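PDB 6RY0: mannan endo-1,6-alpha-mannosidase from Chaetomium thermophilum, which probably acts on alpha-1,6-mannosidic linkages and, as a Dfg5-type transglycosidase, is thought to help transfer GPI-anchored glycoproteins into the fungal cell wall. Local coordinates for residues D297-D301 against G302-E306; G325-H328 against R329-V333; H340-D343 against R344-V348; G233-H237 against E238-V242; N195-A198 against N199-F203. All blocks are in the same frame, centred on the assembly; numbering follows the deposited sequence.

Contact 1. Residues D297-D301 against G302-E306; sequences DFFKD and GVVFE
Lys300 lays its aliphatic chain across one face of the Phe305 ring. CD sits over that face, 4.2 Å from the ring centroid and towards the rim, a CH-pi contact, while CE comes 3.8 Å from Phe305 CD1. Phe305 meets it because its CG is anti to the backbone N (chi1 -170°). On the other side of the hairpin Phe299 pairs with Val304. The two side chains meet at a slant, with Phe299 CE2 4.0 Å from Val304 CB, and Val304 CA lies over one face of the phenyl ring. The Phe299 ring packs on Leu349 of helix 342-358 and Met331 of helix 323-337, while Val304 touches His328. Phe298 turns its ring edge to the carbonyl of Phe305, CD1 being 3.5 Å from Phe305 O.

Backbone bonds hold the two strands together. Lys300 and Val303 form an antiparallel hydrogen-bonded pair: Lys300 N reaches Val303 O at 2.9 Å and almost straight (172°), and Val303 N returns to Lys300 O at 3.0 Å. Phe305 N adds a weak bond to Phe298 O. At the tip, Gly302 has a positive phi, and a side chain there would run into the carbonyl of Asp301; its N is met by a water at 2.9 Å. Asp301 itself forms a salt bridge with Lys374.

The whole is a beta hairpin of strands 299-300 and 303-304 with a two-residue loop, Asp301-Gly302, in a type I' turn from Lys300 to Val303, which reverses the chain as it leaves helix 281-298.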
# COMPACT_ATOMS: atom_id res chain seq x y z
N ASP A 297 14.37 -9.18 -9.41
CA ASP A 297 13.17 -9.92 -9.76
C ASP A 297 12.10 -9.11 -10.49
O ASP A 297 11.43 -9.66 -11.38
CB ASP A 297 12.54 -10.52 -8.49
CG ASP A 297 13.42 -11.56 -7.82
OD1 ASP A 297 14.25 -12.18 -8.53
OD2 ASP A 297 13.24 -11.79 -6.60
N PHE A 298 11.91 -7.86 -10.10
CA PHE A 298 10.75 -7.11 -10.59
C PHE A 298 11.08 -6.05 -11.61
O PHE A 298 10.18 -5.54 -12.24
CB PHE A 298 9.98 -6.46 -9.43
CG PHE A 298 9.34 -7.48 -8.54
CD1 PHE A 298 8.25 -8.19 -8.99
CD2 PHE A 298 9.86 -7.76 -7.30
CE1 PHE A 298 7.67 -9.17 -8.19
CE2 PHE A 298 9.31 -8.72 -6.51
CZ PHE A 298 8.22 -9.44 -6.96
N PHE A 299 12.35 -5.69 -11.79
CA PHE A 299 12.70 -4.67 -12.76
C PHE A 299 13.35 -5.34 -13.94
O PHE A 299 14.34 -6.05 -13.83
CB PHE A 299 13.59 -3.60 -12.12
CG PHE A 299 12.79 -2.69 -11.22
CD1 PHE A 299 12.51 -3.05 -9.91
CD2 PHE A 299 12.27 -1.50 -11.69
CE1 PHE A 299 11.75 -2.22 -9.09
CE2 PHE A 299 11.51 -0.68 -10.88
CZ PHE A 299 11.24 -1.03 -9.59
N LYS A 300 12.74 -5.15 -15.11
CA LYS A 300 13.17 -5.77 -16.35
C LYS A 300 13.57 -4.66 -17.30
O LYS A 300 12.74 -3.84 -17.69
CB LYS A 300 12.03 -6.60 -16.91
CG LYS A 300 11.82 -7.77 -15.98
CD LYS A 300 10.98 -8.88 -16.48
CE LYS A 300 10.74 -9.92 -15.44
NZ LYS A 300 12.00 -10.66 -15.10
N ASP A 301 14.85 -4.60 -17.62
CA ASP A 301 15.37 -3.48 -18.39
C ASP A 301 14.89 -2.15 -17.81
O ASP A 301 14.49 -1.26 -18.56
CB ASP A 301 14.99 -3.61 -19.89
CG ASP A 301 15.31 -5.02 -20.51
OD1 ASP A 301 16.39 -5.58 -20.22
OD2 ASP A 301 14.52 -5.58 -21.31
N GLY A 302 14.90 -2.04 -16.48
CA GLY A 302 14.58 -0.78 -15.86
C GLY A 302 13.09 -0.51 -15.64
O GLY A 302 12.77 0.60 -15.25
N VAL A 303 12.21 -1.49 -15.85
CA VAL A 303 10.79 -1.26 -15.76
C VAL A 303 10.16 -2.27 -14.82
O VAL A 303 10.41 -3.48 -14.93
CB VAL A 303 10.14 -1.36 -17.15
CG1 VAL A 303 8.66 -1.01 -17.04
CG2 VAL A 303 10.87 -0.43 -18.14
N VAL A 304 9.33 -1.80 -13.90
CA VAL A 304 8.66 -2.72 -12.98
C VAL A 304 7.72 -3.66 -13.77
O VAL A 304 7.04 -3.24 -14.71
CB VAL A 304 7.89 -1.93 -11.92
CG1 VAL A 304 6.78 -1.13 -12.54
CG2 VAL A 304 7.40 -2.84 -10.81
N PHE A 305 7.66 -4.91 -13.34
CA PHE A 305 6.98 -5.96 -14.07
C PHE A 305 6.34 -6.90 -13.06
O PHE A 305 7.05 -7.43 -12.17
CB PHE A 305 7.99 -6.68 -14.97
CG PHE A 305 7.37 -7.63 -15.93
CD1 PHE A 305 7.12 -8.91 -15.59
CD2 PHE A 305 7.05 -7.21 -17.22
CE1 PHE A 305 6.55 -9.78 -16.54
CE2 PHE A 305 6.53 -8.06 -18.15
CZ PHE A 305 6.26 -9.32 -17.80
N GLU A 306 5.06 -7.16 -13.20
CA GLU A 306 4.33 -7.98 -12.23
C GLU A 306 4.49 -9.46 -12.59
O GLU A 306 3.65 -10.04 -13.28
CB GLU A 306 2.87 -7.55 -12.14
CG GLU A 306 2.19 -8.06 -10.88
CD GLU A 306 2.91 -7.58 -9.63
OE1 GLU A 306 3.08 -6.35 -9.52
OE2 GLU A 306 3.32 -8.43 -8.81
O HOH W 1 16.47 -3.41 -14.50

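Contact 2. Residues G325-H328 against R329-V333; sequences GYVH and RWMAV
Tyr326 and Trp330, one turn apart, make the aromatic part of this contact. Tyr326 CB stands over one face of the indole, 3.5 Å from the centroid of the six-membered ring and only 6° off its normal, a well-centred CH-pi contact. In the Tyr326 conformer described here, the rings are inclined by 30° and displaced, sharing little face. Trp330 also has the carbonyl oxygen of Tyr326 over a face, 3.2 Å from its CG. Beyond the pair, Trp330 meets the His269 ring and Tyr326 that of Phe132. Were Trp330 an alanine, Tyr326 CB would probably lose its aromatic cover, and a gap would open towards His269.

Apolar packing continues round the helix, where Val327 CG1 touches Met331 SD at 3.5 Å. With CG anti to the carbonyl carbon (chi1 -70°), Met331 starts out alongside Val327.

Among the polar groups, the Arg329 guanidinium comes alongside the Tyr326 ring with its plane nearly perpendicular, NH1 being 3.8 Å from Tyr326 CD1. Its NE is held by a salt bridge to Asp88 of helix 76-93, while His328 NE2 is hydrogen-bonded to Ser352 OG.

Backbone bonds tie it all together: Arg329 N to Gly325 O, Trp330 N to Tyr326 O at 2.8 Å, Met331 N to Val327 O and Ala332 N to His328 O. This is the i to i+4 pattern of a regular alpha helix, here the buried helix 323-337 of a mainly helical body, consistent with the (alpha/alpha)6 barrel of family 76.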
# COMPACT_ATOMS: atom_id res chain seq x y z
N GLY A 325 2.19 0.54 -8.70
CA GLY A 325 2.13 1.89 -8.17
C GLY A 325 2.65 1.98 -6.74
O GLY A 325 3.34 2.93 -6.36
N TYR A 326 2.24 1.02 -5.91
CA TYR A 326 2.76 0.95 -4.53
C TYR A 326 4.27 0.77 -4.54
O TYR A 326 4.98 1.39 -3.74
CB TYR A 326 2.15 -0.20 -3.73
CG TYR A 326 0.66 -0.32 -3.88
CD1 TYR A 326 -0.15 0.78 -4.07
CD2 TYR A 326 0.06 -1.56 -3.83
CE1 TYR A 326 -1.52 0.65 -4.24
CE2 TYR A 326 -1.32 -1.71 -3.98
CZ TYR A 326 -2.09 -0.61 -4.20
OH TYR A 326 -3.45 -0.70 -4.42
N VAL A 327 4.79 -0.07 -5.43
CA VAL A 327 6.23 -0.28 -5.53
C VAL A 327 6.93 1.06 -5.72
O VAL A 327 7.89 1.38 -5.03
CB VAL A 327 6.56 -1.28 -6.65
CG1 VAL A 327 8.06 -1.35 -6.85
CG2 VAL A 327 5.98 -2.64 -6.37
N HIS A 328 6.45 1.85 -6.68
CA HIS A 328 7.07 3.15 -6.92
C HIS A 328 7.00 4.06 -5.70
O HIS A 328 7.99 4.64 -5.30
CB HIS A 328 6.39 3.84 -8.13
CG HIS A 328 7.00 3.47 -9.45
ND1 HIS A 328 7.88 4.31 -10.08
CD2 HIS A 328 6.88 2.38 -10.26
CE1 HIS A 328 8.27 3.73 -11.22
NE2 HIS A 328 7.68 2.56 -11.37
N ARG A 329 5.81 4.23 -5.14
CA ARG A 329 5.65 5.19 -4.04
C ARG A 329 6.46 4.77 -2.82
O ARG A 329 7.07 5.61 -2.15
CB ARG A 329 4.16 5.35 -3.66
CG ARG A 329 3.38 6.20 -4.60
CD ARG A 329 1.84 6.04 -4.39
NE ARG A 329 1.50 6.22 -3.04
CZ ARG A 329 0.75 5.40 -2.31
NH1 ARG A 329 0.14 4.32 -2.80
NH2 ARG A 329 0.61 5.67 -1.00
N TRP A 330 6.42 3.48 -2.50
CA TRP A 330 7.10 2.98 -1.32
C TRP A 330 8.62 3.01 -1.51
O TRP A 330 9.35 3.43 -0.61
CB TRP A 330 6.64 1.57 -0.99
CG TRP A 330 5.22 1.47 -0.55
CD1 TRP A 330 4.42 2.45 -0.07
CD2 TRP A 330 4.43 0.28 -0.57
NE1 TRP A 330 3.16 1.94 0.18
CE2 TRP A 330 3.16 0.60 -0.12
CE3 TRP A 330 4.69 -1.03 -0.96
CZ2 TRP A 330 2.15 -0.34 0.00
CZ3 TRP A 330 3.68 -1.96 -0.89
CH2 TRP A 330 2.43 -1.61 -0.39
N MET A 331 9.10 2.60 -2.68
CA MET A 331 10.55 2.66 -2.93
C MET A 331 11.07 4.09 -2.92
O MET A 331 12.17 4.35 -2.45
CB MET A 331 10.92 1.95 -4.22
CG MET A 331 10.77 0.42 -4.12
SD MET A 331 11.23 -0.48 -5.61
CE MET A 331 13.01 -0.36 -5.53
N ALA A 332 10.27 5.03 -3.40
CA ALA A 332 10.67 6.42 -3.35
C ALA A 332 10.86 6.87 -1.90
O ALA A 332 11.86 7.52 -1.55
CB ALA A 332 9.68 7.30 -4.09
N VAL A 333 9.93 6.52 -1.02
CA VAL A 333 10.07 6.88 0.40
C VAL A 333 11.30 6.21 1.03
O VAL A 333 11.98 6.82 1.86
CB VAL A 333 8.77 6.58 1.18
CG1 VAL A 333 8.99 6.65 2.68
CG2 VAL A 333 7.71 7.54 0.74

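Contact 3. Residues H340-D343 against R344-V348; sequences HTKD and RILPV
Thr341 and Ile345 meet next to the one aromatic ring of this turn, that of His340, which has Thr341 CG2 over one face, towards the rim. His340 NE2 is hydrogen-bonded to Asp288 OD1, and its ring meets Trp275 at a steep angle. Two other flat groups belong to Asp343 and Arg344. The Asp343 carboxylate receives a weak salt bridge from its neighbour, Lys342 NZ to Asp343 OD1 at 3.3 Å; in the Arg344 guanidinium, NH2 is hydrogen-bonded to Thr292 OG1 of helix 281-298.

Thr341 and Ile345 run side by side. Ile345 CD1 touches Thr341 OG1 at 3.6 Å, while that hydroxyl is hydrogen-bonded to the carbonyl of Ala338. On the outer side Lys342 sends its methylene chain over Leu346: its CG is anti to the backbone N (chi1 -178°), which brings it 3.5 Å from Leu346 CD1, and CE follows at 3.8 Å. A serine in place of Leu346 would probably strip the Lys342 methylenes of this apolar partner and let the chain swing more freely.

In the backbone Lys342 O is gripped twice, by Leu346 N at 2.9 Å and straight on, and by Ile345 N at 3.2 Å from above the carbonyl plane. Arg344 N and Ile345 N make only weak bonds to Thr341 O. Pro347 CD lies 3.3 Å from Asp343 O.

The chemistry implies uneven backbone pairing: Lys342 O serves two donors, Thr341 O gets weak bonds, and the proline gives Asp343 O a C-H neighbour in place of an N-H. The helix is kinked at 347-348, consistent with that missing N-H.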
# COMPACT_ATOMS: atom_id res chain seq x y z
N HIS A 340 21.12 5.79 1.92
CA HIS A 340 22.17 5.06 1.22
C HIS A 340 21.63 4.28 0.03
O HIS A 340 22.43 3.87 -0.82
CB HIS A 340 22.91 4.14 2.17
CG HIS A 340 22.18 2.88 2.50
ND1 HIS A 340 21.17 2.83 3.44
CD2 HIS A 340 22.32 1.64 2.02
CE1 HIS A 340 20.73 1.59 3.51
NE2 HIS A 340 21.41 0.85 2.66
N THR A 341 20.31 4.10 -0.07
CA THR A 341 19.70 3.38 -1.18
C THR A 341 19.40 4.26 -2.39
O THR A 341 18.97 3.74 -3.41
CB THR A 341 18.38 2.72 -0.77
OG1 THR A 341 17.40 3.72 -0.48
CG2 THR A 341 18.55 1.76 0.39
N LYS A 342 19.57 5.57 -2.26
CA LYS A 342 19.03 6.49 -3.25
C LYS A 342 19.51 6.18 -4.67
O LYS A 342 18.71 6.15 -5.61
CB LYS A 342 19.34 7.93 -2.83
CG LYS A 342 18.80 8.97 -3.74
CD LYS A 342 19.22 10.38 -3.30
CE LYS A 342 19.29 11.37 -4.48
NZ LYS A 342 20.40 11.01 -5.44
N ASP A 343 20.80 5.97 -4.85
CA ASP A 343 21.33 5.78 -6.19
C ASP A 343 21.01 4.41 -6.78
O ASP A 343 21.09 4.24 -7.99
CB ASP A 343 22.83 6.03 -6.23
CG ASP A 343 23.21 7.49 -5.95
OD1 ASP A 343 22.35 8.39 -6.07
OD2 ASP A 343 24.38 7.73 -5.64
N ARG A 344 20.62 3.45 -5.95
CA ARG A 344 20.15 2.17 -6.44
C ARG A 344 18.70 2.25 -6.91
O ARG A 344 18.28 1.47 -7.75
CB ARG A 344 20.25 1.07 -5.37
CG ARG A 344 21.68 0.80 -4.90
CD ARG A 344 21.70 -0.32 -3.88
NE ARG A 344 21.38 -1.59 -4.51
CZ ARG A 344 21.21 -2.73 -3.84
NH1 ARG A 344 21.17 -2.75 -2.52
NH2 ARG A 344 21.06 -3.87 -4.50
N ILE A 345 17.92 3.15 -6.34
CA ILE A 345 16.49 3.17 -6.53
C ILE A 345 16.05 4.25 -7.54
O ILE A 345 15.29 3.96 -8.46
CB ILE A 345 15.74 3.36 -5.19
CG1 ILE A 345 15.92 2.08 -4.34
CG2 ILE A 345 14.26 3.70 -5.43
CD1 ILE A 345 15.33 2.21 -2.94
N LEU A 346 16.45 5.51 -7.34
CA LEU A 346 15.86 6.58 -8.15
C LEU A 346 16.06 6.39 -9.65
O LEU A 346 15.12 6.63 -10.40
CB LEU A 346 16.30 7.96 -7.69
CG LEU A 346 15.85 8.33 -6.27
CD1 LEU A 346 16.22 9.77 -5.98
CD2 LEU A 346 14.37 8.14 -6.03
N PRO A 347 17.24 5.96 -10.13
CA PRO A 347 17.39 5.82 -11.59
C PRO A 347 16.48 4.76 -12.17
O PRO A 347 16.03 4.88 -13.33
CB PRO A 347 18.87 5.46 -11.75
CG PRO A 347 19.51 6.04 -10.54
CD PRO A 347 18.53 5.81 -9.43
N VAL A 348 16.19 3.69 -11.42
CA VAL A 348 15.35 2.62 -11.89
C VAL A 348 13.86 3.04 -11.84
O VAL A 348 13.08 2.74 -12.74
CB VAL A 348 15.67 1.38 -11.01
CG1 VAL A 348 14.83 0.23 -11.41
CG2 VAL A 348 17.18 1.05 -11.08

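Contact 4. Residues G233-H237 against E238-V242; sequences GYIDH and ETWAV
Asp236 turns its carboxylate inward over the turn, its CG anti to the backbone N (chi1 -169°), and Thr239 comes up to it with OG1 between its own N and carbonyl carbon (chi1 70°). OD1 of Asp236 is gripped by two backbone groups: Glu238 N at 2.9 Å, on the anti side of the carboxylate, and Thr239 N at 2.9 Å, from above its plane. Two N-H groups thus hold the carboxylate oxygen against residues 238-239. Its other oxygen, OD2, is hydrogen-bonded to Tyr243 OH and accepts from a water that also donates weakly to Glu238 OE1. Thr239 OG1 does not bond to the carboxylate; it accepts from Ala241 N, an ST turn.

The backbone bonds close the loop. Asp236 N reaches Ala241 O at 2.8 Å and nearly straight (174°), and Trp240 N reaches Asp236 O at 2.8 Å. Trp240 has positive phi, and its indole folds back over Ile235: CG2 of Ile235 lies over a face of the six-membered ring, 4.1 Å from its centroid, as a CH-pi contact. A water bridges Trp240 NE1, 2.9 Å away at the ring edge, to the carbonyl of His237.

The segment leaves helix 216-231 through a Schellman motif at Gly233. From there the loop lies against three helices: Ile235 packs on Phe226 and Leu229 of helix 216-231, Trp240 on Leu290 of helix 281-298, and Val242 on Ala264 and Leu267 of helix 261-278, before the chain enters strand 245-247.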
# COMPACT_ATOMS: atom_id res chain seq x y z
N GLY A 233 9.90 -18.89 6.17
CA GLY A 233 10.45 -19.07 4.85
C GLY A 233 9.68 -18.37 3.76
O GLY A 233 9.93 -18.61 2.58
N TYR A 234 8.78 -17.46 4.12
CA TYR A 234 8.15 -16.61 3.12
C TYR A 234 9.17 -15.64 2.54
O TYR A 234 9.01 -15.20 1.40
CB TYR A 234 6.92 -15.89 3.65
CG TYR A 234 5.77 -16.75 4.10
CD1 TYR A 234 5.73 -18.14 3.95
CD2 TYR A 234 4.71 -16.17 4.75
CE1 TYR A 234 4.68 -18.88 4.43
CE2 TYR A 234 3.66 -16.90 5.25
CZ TYR A 234 3.63 -18.27 5.09
OH TYR A 234 2.63 -19.06 5.63
N ILE A 235 10.19 -15.27 3.31
CA ILE A 235 11.38 -14.62 2.80
C ILE A 235 12.38 -15.73 2.56
O ILE A 235 12.73 -16.46 3.48
CB ILE A 235 11.95 -13.61 3.77
CG1 ILE A 235 10.92 -12.55 4.15
CG2 ILE A 235 13.22 -12.99 3.18
CD1 ILE A 235 11.36 -11.69 5.34
N ASP A 236 12.86 -15.85 1.31
CA ASP A 236 13.82 -16.90 0.97
C ASP A 236 15.15 -16.59 1.63
O ASP A 236 15.71 -15.51 1.42
CB ASP A 236 13.94 -16.98 -0.56
CG ASP A 236 14.70 -18.19 -0.99
OD1 ASP A 236 15.93 -18.28 -0.74
OD2 ASP A 236 14.10 -19.10 -1.60
N HIS A 237 15.69 -17.53 2.41
CA HIS A 237 16.91 -17.28 3.15
C HIS A 237 18.13 -17.15 2.26
O HIS A 237 19.13 -16.62 2.71
CB HIS A 237 17.18 -18.42 4.13
CG HIS A 237 16.19 -18.51 5.24
ND1 HIS A 237 16.47 -19.14 6.43
CD2 HIS A 237 14.93 -18.01 5.37
CE1 HIS A 237 15.43 -19.03 7.23
NE2 HIS A 237 14.48 -18.37 6.61
N GLU A 238 18.07 -17.65 1.04
CA GLU A 238 19.17 -17.58 0.10
C GLU A 238 19.05 -16.35 -0.80
O GLU A 238 19.99 -15.59 -0.99
CB GLU A 238 19.24 -18.86 -0.73
CG GLU A 238 20.27 -18.79 -1.86
CD GLU A 238 20.19 -19.95 -2.85
OE1 GLU A 238 19.34 -20.87 -2.70
OE2 GLU A 238 20.97 -19.94 -3.82
N THR A 239 17.88 -16.17 -1.39
CA THR A 239 17.71 -15.17 -2.46
C THR A 239 16.97 -13.91 -2.03
O THR A 239 16.96 -12.93 -2.77
CB THR A 239 16.94 -15.76 -3.66
OG1 THR A 239 15.58 -15.95 -3.22
CG2 THR A 239 17.55 -17.07 -4.12
N TRP A 240 16.29 -13.95 -0.89
CA TRP A 240 15.48 -12.84 -0.42
C TRP A 240 14.32 -12.51 -1.35
O TRP A 240 13.71 -11.45 -1.21
CB TRP A 240 16.33 -11.62 -0.04
CG TRP A 240 17.09 -11.90 1.23
CD1 TRP A 240 18.12 -12.78 1.43
CD2 TRP A 240 16.79 -11.39 2.53
NE1 TRP A 240 18.48 -12.82 2.75
CE2 TRP A 240 17.68 -11.96 3.44
CE3 TRP A 240 15.84 -10.49 3.01
CZ2 TRP A 240 17.67 -11.65 4.80
CZ3 TRP A 240 15.82 -10.20 4.36
CH2 TRP A 240 16.74 -10.78 5.23
N ALA A 241 13.95 -13.44 -2.22
CA ALA A 241 12.62 -13.44 -2.79
C ALA A 241 11.58 -13.48 -1.68
O ALA A 241 11.84 -14.02 -0.60
CB ALA A 241 12.44 -14.65 -3.69
N VAL A 242 10.40 -12.95 -1.97
CA VAL A 242 9.32 -12.89 -0.99
C VAL A 242 8.08 -13.55 -1.57
O VAL A 242 7.46 -13.05 -2.54
CB VAL A 242 9.06 -11.45 -0.53
CG1 VAL A 242 7.91 -11.43 0.49
CG2 VAL A 242 10.32 -10.83 0.06
O HOH W 2 16.01 -20.48 -3.23
O HOH W 3 20.20 -14.62 4.21

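Contact 5. Residues N195-A198 against N199-F203; sequences NTIA and NACFF
Residues 196-203 form the first turns of helix 196-213, with Asn195 at the N-cap as the chain leaves strand 193-195. The i to i+4 bonds run regularly: Ala200 N to Thr196 O at 2.7 Å, Cys201 N to Ile197 O at 2.9 Å and Phe202 N to Ala198 O at 3.2 Å. The cap is completed by a weak bond from Ala198 N to Asn195 OD1.

A second, stronger clasp comes from Asn199. Its ND2 donates to Asn195 O at 2.9 Å and 165°, the oxygen lying in the plane of the Asn199 amide. With CG anti to the carbonyl carbon (chi1 -73°), the amide is aimed back at the start of the helix; its other end, OD1, accepts from Leu180 N, so both ends are held and the amide cannot easily flip. Further round, Ile197 CD1 rests on Cys201 SG at 4.1 Å.

Buried throughout, this helix start is surrounded by other helices: Ile197 packs on Tyr262 and Asn263 of helix 261-278, Cys201 on Phe132 and Met135 of helix 127-142, and Asn199 on Trp228 and Leu229 of helix 216-231.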
# COMPACT_ATOMS: atom_id res chain seq x y z
N ASN A 195 -0.61 -15.46 5.14
CA ASN A 195 0.04 -14.94 3.98
C ASN A 195 0.96 -13.78 4.28
O ASN A 195 0.89 -13.13 5.32
CB ASN A 195 -0.93 -14.63 2.87
CG ASN A 195 -1.95 -13.62 3.21
OD1 ASN A 195 -2.05 -13.10 4.33
ND2 ASN A 195 -2.76 -13.29 2.22
N THR A 196 1.86 -13.54 3.34
CA THR A 196 2.81 -12.47 3.51
C THR A 196 2.14 -11.13 3.65
O THR A 196 2.51 -10.37 4.54
CB THR A 196 3.81 -12.48 2.37
OG1 THR A 196 4.46 -13.74 2.42
CG2 THR A 196 4.80 -11.34 2.50
N ILE A 197 1.18 -10.81 2.79
CA ILE A 197 0.70 -9.43 2.75
C ILE A 197 0.05 -9.02 4.08
O ILE A 197 0.25 -7.88 4.53
CB ILE A 197 -0.20 -9.15 1.54
CG1 ILE A 197 -0.51 -7.65 1.44
CG2 ILE A 197 -1.48 -10.00 1.55
CD1 ILE A 197 0.64 -6.82 1.20
N ALA A 198 -0.73 -9.89 4.73
CA ALA A 198 -1.32 -9.51 6.00
C ALA A 198 -0.24 -9.15 7.01
O ALA A 198 -0.31 -8.16 7.75
CB ALA A 198 -2.16 -10.69 6.56
N ASN A 199 0.78 -10.00 7.06
CA ASN A 199 1.88 -9.81 7.99
C ASN A 199 2.73 -8.61 7.63
O ASN A 199 3.20 -7.89 8.51
CB ASN A 199 2.66 -11.13 8.08
CG ASN A 199 1.88 -12.14 8.85
OD1 ASN A 199 1.84 -12.06 10.09
ND2 ASN A 199 1.19 -13.06 8.17
N ALA A 200 2.95 -8.38 6.33
CA ALA A 200 3.70 -7.23 5.86
C ALA A 200 3.01 -5.92 6.21
O ALA A 200 3.68 -4.97 6.57
CB ALA A 200 3.93 -7.35 4.36
N CYS A 201 1.69 -5.88 6.09
CA CYS A 201 0.96 -4.66 6.47
C CYS A 201 1.14 -4.39 7.96
O CYS A 201 1.38 -3.24 8.37
CB CYS A 201 -0.53 -4.79 6.14
SG CYS A 201 -0.96 -4.78 4.39
N PHE A 202 0.99 -5.42 8.78
CA PHE A 202 1.14 -5.24 10.23
C PHE A 202 2.57 -4.83 10.60
O PHE A 202 2.78 -3.95 11.43
CB PHE A 202 0.66 -6.52 10.92
CG PHE A 202 0.77 -6.51 12.42
CD1 PHE A 202 0.20 -5.52 13.19
CD2 PHE A 202 1.43 -7.53 13.08
CE1 PHE A 202 0.27 -5.54 14.57
CE2 PHE A 202 1.49 -7.54 14.46
CZ PHE A 202 0.95 -6.56 15.21
N PHE A 203 3.56 -5.46 9.95
CA PHE A 203 4.95 -5.11 10.11
C PHE A 203 5.19 -3.65 9.75
O PHE A 203 5.81 -2.90 10.50
CB PHE A 203 5.79 -6.03 9.22
CG PHE A 203 7.22 -5.58 9.05
CD1 PHE A 203 8.08 -5.51 10.14
CD2 PHE A 203 7.71 -5.20 7.81
CE1 PHE A 203 9.37 -5.05 10.00
CE2 PHE A 203 9.01 -4.76 7.65
CZ PHE A 203 9.84 -4.68 8.75

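In the fold
Along the chain the order is contact 5, contact 4, contact 1, contact 2, contact 3, all within one family 76 region. Contacts 5 and 4, with centres 15 Å apart, meet where Thr196 touches Tyr234 and Val242. Contact 1 brushes contact 4 through Asp297 and Ala241, and packs on contact 2 through Phe299 with Met331 and Val304 with His328. Contacts 2 and 3 lie on successive helices, 323-337 and 342-358, their centres 12 Å apart. Contacts 3 and 5 are the most distant pair, about 25 Å between centres. A helix start, a loop, a hairpin and two helix stretches are thus spread over one mainly helical body, consistent with the (alpha/alpha)6 fold of family 76.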